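Local coordinates for bottromycin amidohydrolase (Streptomyces purpureus, PDB 6I5S), which probably hydrolyses the thiazoline-bearing intermediate of bottromycin biosynthesis, acting as a zinc-dependent amidohydrolase that serves as gatekeeper of the pathway, at residues Trp141-Val146 / Pro206-Val211; Asp148-His153 / Ala158-Gly163; Lys169-Val174 / Asp201-Pro206. One frame throughout, in Å; residues are numbered along the deposited sequence.

Interaction 1 (Trp141-Val146 / Pro206-Val211); sequences WVTAGV and PVVGHV. With ZN (zinc ion), chain B.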
# COMPACT_ATOMS: atom_id res chain seq x y z
N TRP A 141 2.22 -3.28 -9.06
CA TRP A 141 3.59 -3.77 -9.12
C TRP A 141 3.52 -5.14 -8.47
O TRP A 141 3.06 -5.27 -7.33
CB TRP A 141 4.55 -2.82 -8.40
CG TRP A 141 6.00 -3.13 -8.38
CD1 TRP A 141 6.95 -2.58 -9.19
CD2 TRP A 141 6.70 -4.02 -7.50
NE1 TRP A 141 8.18 -3.04 -8.87
CE2 TRP A 141 8.06 -3.94 -7.85
CE3 TRP A 141 6.31 -4.89 -6.49
CZ2 TRP A 141 9.03 -4.71 -7.21
CZ3 TRP A 141 7.28 -5.62 -5.82
CH2 TRP A 141 8.61 -5.54 -6.20
N VAL A 142 3.89 -6.19 -9.20
CA VAL A 142 3.40 -7.53 -8.90
C VAL A 142 4.59 -8.47 -8.63
O VAL A 142 5.44 -8.64 -9.50
CB VAL A 142 2.54 -8.06 -10.07
CG1 VAL A 142 1.99 -9.42 -9.72
CG2 VAL A 142 1.46 -7.02 -10.42
N THR A 143 4.61 -9.14 -7.45
CA THR A 143 5.62 -10.17 -7.27
C THR A 143 5.16 -11.50 -7.86
O THR A 143 3.96 -11.73 -8.08
CB THR A 143 5.93 -10.41 -5.78
OG1 THR A 143 4.76 -10.89 -5.11
CG2 THR A 143 6.36 -9.17 -5.13
N ALA A 144 6.12 -12.36 -8.18
CA ALA A 144 5.82 -13.69 -8.68
C ALA A 144 5.50 -14.60 -7.49
O ALA A 144 6.29 -15.46 -7.09
CB ALA A 144 7.00 -14.24 -9.48
N GLY A 145 4.32 -14.40 -6.94
CA GLY A 145 3.95 -15.19 -5.79
C GLY A 145 4.88 -14.84 -4.63
O GLY A 145 5.40 -13.72 -4.53
N VAL A 146 5.16 -15.82 -3.80
CA VAL A 146 6.06 -15.65 -2.66
C VAL A 146 6.93 -16.91 -2.60
O VAL A 146 6.43 -18.03 -2.79
CB VAL A 146 5.35 -15.43 -1.31
CG1 VAL A 146 4.52 -14.15 -1.32
CG2 VAL A 146 4.54 -16.61 -0.93
N PRO A 206 14.36 -7.09 -8.49
CA PRO A 206 14.39 -6.78 -7.05
C PRO A 206 13.79 -7.87 -6.20
O PRO A 206 12.84 -8.53 -6.60
CB PRO A 206 13.55 -5.50 -6.93
CG PRO A 206 12.71 -5.48 -8.08
CD PRO A 206 13.43 -6.21 -9.21
N VAL A 207 14.39 -8.04 -5.00
CA VAL A 207 13.89 -8.97 -4.00
C VAL A 207 13.38 -8.18 -2.80
O VAL A 207 14.11 -7.34 -2.23
CB VAL A 207 14.99 -9.97 -3.57
CG1 VAL A 207 14.44 -10.91 -2.49
CG2 VAL A 207 15.53 -10.75 -4.80
N VAL A 208 12.14 -8.46 -2.40
CA VAL A 208 11.50 -7.77 -1.30
C VAL A 208 10.99 -8.83 -0.33
O VAL A 208 11.06 -10.02 -0.59
CB VAL A 208 10.35 -6.85 -1.76
CG1 VAL A 208 10.86 -5.77 -2.66
CG2 VAL A 208 9.24 -7.65 -2.46
N GLY A 209 10.43 -8.38 0.80
CA GLY A 209 9.70 -9.27 1.67
C GLY A 209 10.26 -9.32 3.09
O GLY A 209 10.69 -8.30 3.66
N HIS A 210 10.14 -10.49 3.71
CA HIS A 210 10.52 -10.70 5.09
C HIS A 210 11.99 -11.03 5.19
O HIS A 210 12.46 -11.90 4.48
CB HIS A 210 9.75 -11.87 5.71
CG HIS A 210 8.26 -11.66 5.78
ND1 HIS A 210 7.44 -12.50 6.49
CD2 HIS A 210 7.45 -10.72 5.21
CE1 HIS A 210 6.18 -12.08 6.37
NE2 HIS A 210 6.17 -11.01 5.60
N VAL A 211 12.71 -10.41 6.13
CA VAL A 211 14.09 -10.83 6.37
C VAL A 211 14.04 -12.27 6.83
O VAL A 211 13.43 -12.56 7.86
CB VAL A 211 14.82 -9.96 7.42
CG1 VAL A 211 16.21 -10.53 7.77
CG2 VAL A 211 14.91 -8.49 6.94
ZN ZN B . 4.19 -10.18 5.39
O HOH W 1 3.03 -11.97 5.60
O HOH W 2 2.02 -9.64 5.31

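Interaction 2 (Asp148-His153 / Ala158-Gly163); sequences DGPGSH and ATIVSG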
# COMPACT_ATOMS: atom_id res chain seq x y z
N ASP A 148 9.44 -19.35 -0.39
CA ASP A 148 9.70 -19.73 0.98
C ASP A 148 10.48 -21.04 0.98
O ASP A 148 10.55 -21.73 -0.03
CB ASP A 148 8.42 -19.91 1.79
CG ASP A 148 8.61 -19.64 3.31
OD1 ASP A 148 9.75 -19.38 3.76
OD2 ASP A 148 7.60 -19.73 4.07
N GLY A 149 11.07 -21.37 2.14
CA GLY A 149 11.87 -22.58 2.26
C GLY A 149 11.03 -23.75 2.71
O GLY A 149 9.83 -23.64 3.01
N PRO A 150 11.62 -24.93 2.76
CA PRO A 150 10.93 -26.04 3.41
C PRO A 150 10.71 -25.66 4.87
O PRO A 150 11.40 -24.82 5.45
CB PRO A 150 11.88 -27.24 3.23
CG PRO A 150 13.15 -26.69 2.75
CD PRO A 150 12.99 -25.27 2.33
N GLY A 151 9.68 -26.22 5.45
CA GLY A 151 9.36 -25.74 6.77
C GLY A 151 8.64 -24.42 6.77
O GLY A 151 8.41 -23.85 7.84
N SER A 152 8.25 -23.93 5.60
CA SER A 152 7.36 -22.79 5.46
C SER A 152 6.12 -22.98 6.34
O SER A 152 5.59 -24.08 6.46
CB SER A 152 6.92 -22.66 3.99
OG SER A 152 5.90 -21.70 3.87
N HIS A 153 5.66 -21.87 6.93
CA HIS A 153 4.36 -21.85 7.59
C HIS A 153 3.20 -21.65 6.62
O HIS A 153 2.04 -21.73 7.03
CB HIS A 153 4.36 -20.74 8.64
CG HIS A 153 5.24 -21.03 9.83
ND1 HIS A 153 4.91 -20.62 11.11
CD2 HIS A 153 6.41 -21.71 9.93
CE1 HIS A 153 5.85 -21.04 11.95
NE2 HIS A 153 6.77 -21.68 11.25
N ALA A 158 2.85 -20.78 -0.85
CA ALA A 158 4.19 -20.37 -1.21
C ALA A 158 4.78 -21.30 -2.27
O ALA A 158 4.44 -22.47 -2.36
CB ALA A 158 5.12 -20.35 0.01
N THR A 159 5.69 -20.75 -3.06
CA THR A 159 6.55 -21.52 -3.94
C THR A 159 7.75 -21.96 -3.10
O THR A 159 8.55 -21.12 -2.72
CB THR A 159 7.01 -20.65 -5.09
OG1 THR A 159 5.87 -20.18 -5.76
CG2 THR A 159 7.91 -21.44 -6.11
N ILE A 160 7.89 -23.27 -2.84
CA ILE A 160 8.96 -23.77 -1.99
C ILE A 160 10.22 -23.93 -2.81
O ILE A 160 10.27 -24.67 -3.81
CB ILE A 160 8.57 -25.09 -1.32
CG1 ILE A 160 7.26 -24.95 -0.54
CG2 ILE A 160 9.70 -25.55 -0.44
CD1 ILE A 160 7.28 -23.88 0.51
N VAL A 161 11.27 -23.24 -2.37
CA VAL A 161 12.56 -23.23 -3.04
C VAL A 161 13.58 -23.82 -2.07
O VAL A 161 13.69 -23.38 -0.92
CB VAL A 161 12.94 -21.81 -3.50
CG1 VAL A 161 14.27 -21.75 -4.11
CG2 VAL A 161 11.87 -21.28 -4.48
N SER A 162 14.29 -24.85 -2.51
CA SER A 162 15.30 -25.48 -1.66
C SER A 162 16.63 -25.69 -2.38
O SER A 162 17.52 -26.36 -1.83
CB SER A 162 14.75 -26.79 -1.13
OG SER A 162 14.64 -27.71 -2.18
N GLY A 163 16.81 -25.13 -3.57
CA GLY A 163 18.06 -25.27 -4.29
C GLY A 163 18.07 -24.34 -5.49
O GLY A 163 17.11 -23.61 -5.73

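Interaction 3 (Lys169-Val174 / Asp201-Pro206); sequences KVVDDV and DRAGIP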
# COMPACT_ATOMS: atom_id res chain seq x y z
N LYS A 169 13.73 -21.43 -11.65
CA LYS A 169 12.36 -21.48 -12.15
C LYS A 169 11.56 -20.24 -11.78
O LYS A 169 10.65 -19.85 -12.50
CB LYS A 169 11.65 -22.74 -11.62
CG LYS A 169 12.11 -24.12 -12.20
CD LYS A 169 11.24 -25.21 -11.47
CE LYS A 169 11.58 -26.59 -11.86
NZ LYS A 169 10.75 -27.56 -11.09
N VAL A 170 11.86 -19.63 -10.63
CA VAL A 170 11.18 -18.41 -10.28
C VAL A 170 11.65 -17.25 -11.14
O VAL A 170 10.84 -16.47 -11.64
CB VAL A 170 11.34 -18.10 -8.78
CG1 VAL A 170 10.67 -16.78 -8.41
CG2 VAL A 170 10.83 -19.26 -7.99
N VAL A 171 12.96 -17.14 -11.33
CA VAL A 171 13.51 -16.13 -12.22
C VAL A 171 12.92 -16.28 -13.65
O VAL A 171 12.58 -15.29 -14.30
CB VAL A 171 15.05 -16.21 -12.19
CG1 VAL A 171 15.69 -15.40 -13.31
CG2 VAL A 171 15.63 -15.69 -10.82
N ASP A 172 12.73 -17.52 -14.11
CA ASP A 172 12.10 -17.74 -15.43
C ASP A 172 10.70 -17.16 -15.52
O ASP A 172 10.32 -16.58 -16.56
CB ASP A 172 12.02 -19.23 -15.73
CG ASP A 172 13.40 -19.88 -15.95
OD1 ASP A 172 14.35 -19.15 -16.32
OD2 ASP A 172 13.51 -21.14 -15.84
N ASP A 173 9.88 -17.41 -14.48
CA ASP A 173 8.53 -16.85 -14.41
C ASP A 173 8.56 -15.32 -14.40
O ASP A 173 7.77 -14.67 -15.08
CB ASP A 173 7.81 -17.34 -13.16
CG ASP A 173 7.17 -18.71 -13.30
OD1 ASP A 173 7.13 -19.31 -14.36
OD2 ASP A 173 6.64 -19.21 -12.26
N VAL A 174 9.45 -14.73 -13.61
CA VAL A 174 9.54 -13.27 -13.53
C VAL A 174 9.82 -12.69 -14.91
O VAL A 174 9.11 -11.78 -15.38
CB VAL A 174 10.58 -12.85 -12.48
CG1 VAL A 174 10.87 -11.37 -12.55
CG2 VAL A 174 10.08 -13.23 -11.08
N ASP A 201 19.86 -10.24 -8.70
CA ASP A 201 20.66 -9.06 -8.99
C ASP A 201 21.21 -9.12 -10.41
O ASP A 201 21.15 -8.13 -11.15
CB ASP A 201 21.81 -8.91 -7.99
CG ASP A 201 22.43 -7.52 -8.00
OD1 ASP A 201 21.67 -6.53 -8.06
OD2 ASP A 201 23.66 -7.40 -7.93
N ARG A 202 21.77 -10.27 -10.81
CA ARG A 202 22.31 -10.39 -12.14
C ARG A 202 21.24 -10.20 -13.19
O ARG A 202 21.52 -9.70 -14.28
CB ARG A 202 22.97 -11.76 -12.32
CG ARG A 202 24.24 -11.91 -11.50
CD ARG A 202 24.86 -13.28 -11.63
NE ARG A 202 26.09 -13.39 -10.85
CZ ARG A 202 26.70 -14.53 -10.57
NH1 ARG A 202 27.82 -14.53 -9.86
NH2 ARG A 202 26.19 -15.68 -10.99
N ALA A 203 20.01 -10.60 -12.89
CA ALA A 203 18.91 -10.48 -13.83
C ALA A 203 18.15 -9.16 -13.70
O ALA A 203 17.18 -8.93 -14.44
CB ALA A 203 17.92 -11.64 -13.65
N GLY A 204 18.59 -8.26 -12.81
CA GLY A 204 17.87 -7.00 -12.63
C GLY A 204 16.56 -7.08 -11.92
O GLY A 204 15.72 -6.19 -12.07
N ILE A 205 16.33 -8.13 -11.14
CA ILE A 205 15.06 -8.38 -10.47
C ILE A 205 15.20 -7.97 -9.00
O ILE A 205 16.03 -8.58 -8.28
CB ILE A 205 14.66 -9.84 -10.55
CG1 ILE A 205 14.51 -10.28 -12.01
CG2 ILE A 205 13.34 -10.06 -9.81
CD1 ILE A 205 14.52 -11.76 -12.11
N PRO A 206 14.36 -7.09 -8.49
CA PRO A 206 14.39 -6.78 -7.05
C PRO A 206 13.79 -7.87 -6.20
O PRO A 206 12.84 -8.53 -6.60
CB PRO A 206 13.55 -5.50 -6.93
CG PRO A 206 12.71 -5.48 -8.08
CD PRO A 206 13.43 -6.21 -9.21

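Interaction 1 (Trp141-Val146 / Pro206-Val211)
Near the two-zinc site of this amidohydrolase, W141, T143, P206 and V208 make a small apolar contact where two chain segments run up to the metal centre, consistent with the distorted TIM barrel of the family. The indole of W141 reaches across with its six-membered ring: CG stands anti to the backbone N (chi1 -178°), beside the carbonyl carbon, which points the indole at the other segment. W141 CZ2 meets P206 CG at 3.9 Å, the proline carbon lying at the ring edge and in its plane, while W141 CH2 lies 4.2 Å from V208 CG1. The second methyl of that valine, V208 CG2, touches T143 CG2 at 4.2 Å; V208 thus uses one methyl for W141 and the other for T143. T143 OG1 gives a hydrogen bond to G145 O at 3.0 Å and is also bonded to G119 N. Two residues past V208, H210 NE2 binds zinc at 2.1 Å, and two waters share that metal with H229 and the carboxylated lysine, Xaa183; D186 holds ND1 of H210. Around the contact, strand 111-116 pairs with strand 139-142 and packs R115 against W141 and V208, helix 121-132 covers V142, and strand 226-228 touches V208 and V211.

Interaction 2 (Asp148-His153 / Ala158-Gly163)
D148 and I160 pair as a parallel beta bridge, the core of a two-stranded sheet formed by 147-148 and 159-160. D148 N donates to T159 O at 3.1 Å, and V161 N returns a straight bond to D148 O at 2.9 Å (167° at the hydrogen). A CA-H...O contact from I160 CA to D148 O adds to the pairing.

The side chain of I160 lies against the turn of 149-152. Its CB comes within about 4.1 Å of D148 O. From there CG2, anti to the backbone N, goes to P150 N, 3.8 Å away, and lies against the start of the proline ring. The other branch leaves beside the backbone N (chi1 -55°) and bends again at CG1, which carries CD1 under the type II turn; there CD1 rests 3.6 Å from G149 O and 3.7 Å from S152 CB.

On the same face of the sheet, D148 CB packs on A158 CB, and its carboxylate is held at both oxygens. OD2 accepts S152 OG at 2.6 Å, met from above the carboxylate plane, while OD1 takes a weak bond from G149 N and a further one from D187 N. With an alanine at S152, D148 OD2 and V154 N would each lose their bond to the hydroxyl, and the turn is likely to be less firmly tied to the aspartate.

Beyond the sheet, Y185 and D187 of a loop lie against D148 and H153, and helix 164-177, which begins straight after G163, packs V170 on T159, and D166 and V167 on V161.

Interaction 3 (Lys169-Val174 / Asp201-Pro206)
This is an apolar contact on the outer layer of the fold, between the flank of helix 164-177 and the C-terminal end of helix 190-203 with the loop leaving it. V171 and V174, one turn apart, supply one side; A203 and I205 the other, and no hydrogen bond crosses. I205 does most of the work. Its CG1 stands anti to the carbonyl carbon (chi1 -60°), and the chain then extends, so CD1 reaches between the two valines. V174 meets it tip to tip, CG1 lying 3.7 Å from I205 CD1 and also touching CG1 and CG2 of the isoleucine. V171 comes in at a slant, with its CG1 4.0 Å from I205 CD1. That same methyl lies a looser 4.4 Å from A203 CB at the edge of the contact. G204, in a Schellman motif with positive phi (72°), turns the chain as it leaves the helix, and I205 follows pointing at helix 164-177. Underneath, I182 touches both V174 and I205 and its backbone bonds to P206, while A144, just after strand 139-142, packs on V174; the helix pair thus lies over the loop after strand 139-142 and the loop holding I182.

Overall arrangement
Going along the chain, strand 139-142 leads into segment 141-146, which opens the widest loop; interaction 1 closes it some sixty residues later at 206-211. The other two contacts nest inside it. Interaction 2 closes first, a short loop between strands 147-148 and 159-160, and interaction 3 follows in series, joining helix 164-177 to the end of helix 190-203. The three also touch: V146 O probably accepts a hydrogen bond from T159 N, and helix 164-177 packs against both of the other contacts. P206 belongs to both interactions 1 and 3. Together they tie the loop carrying zinc ligand H210 and the end of strand 139-142 to the outer helices and the small sheet.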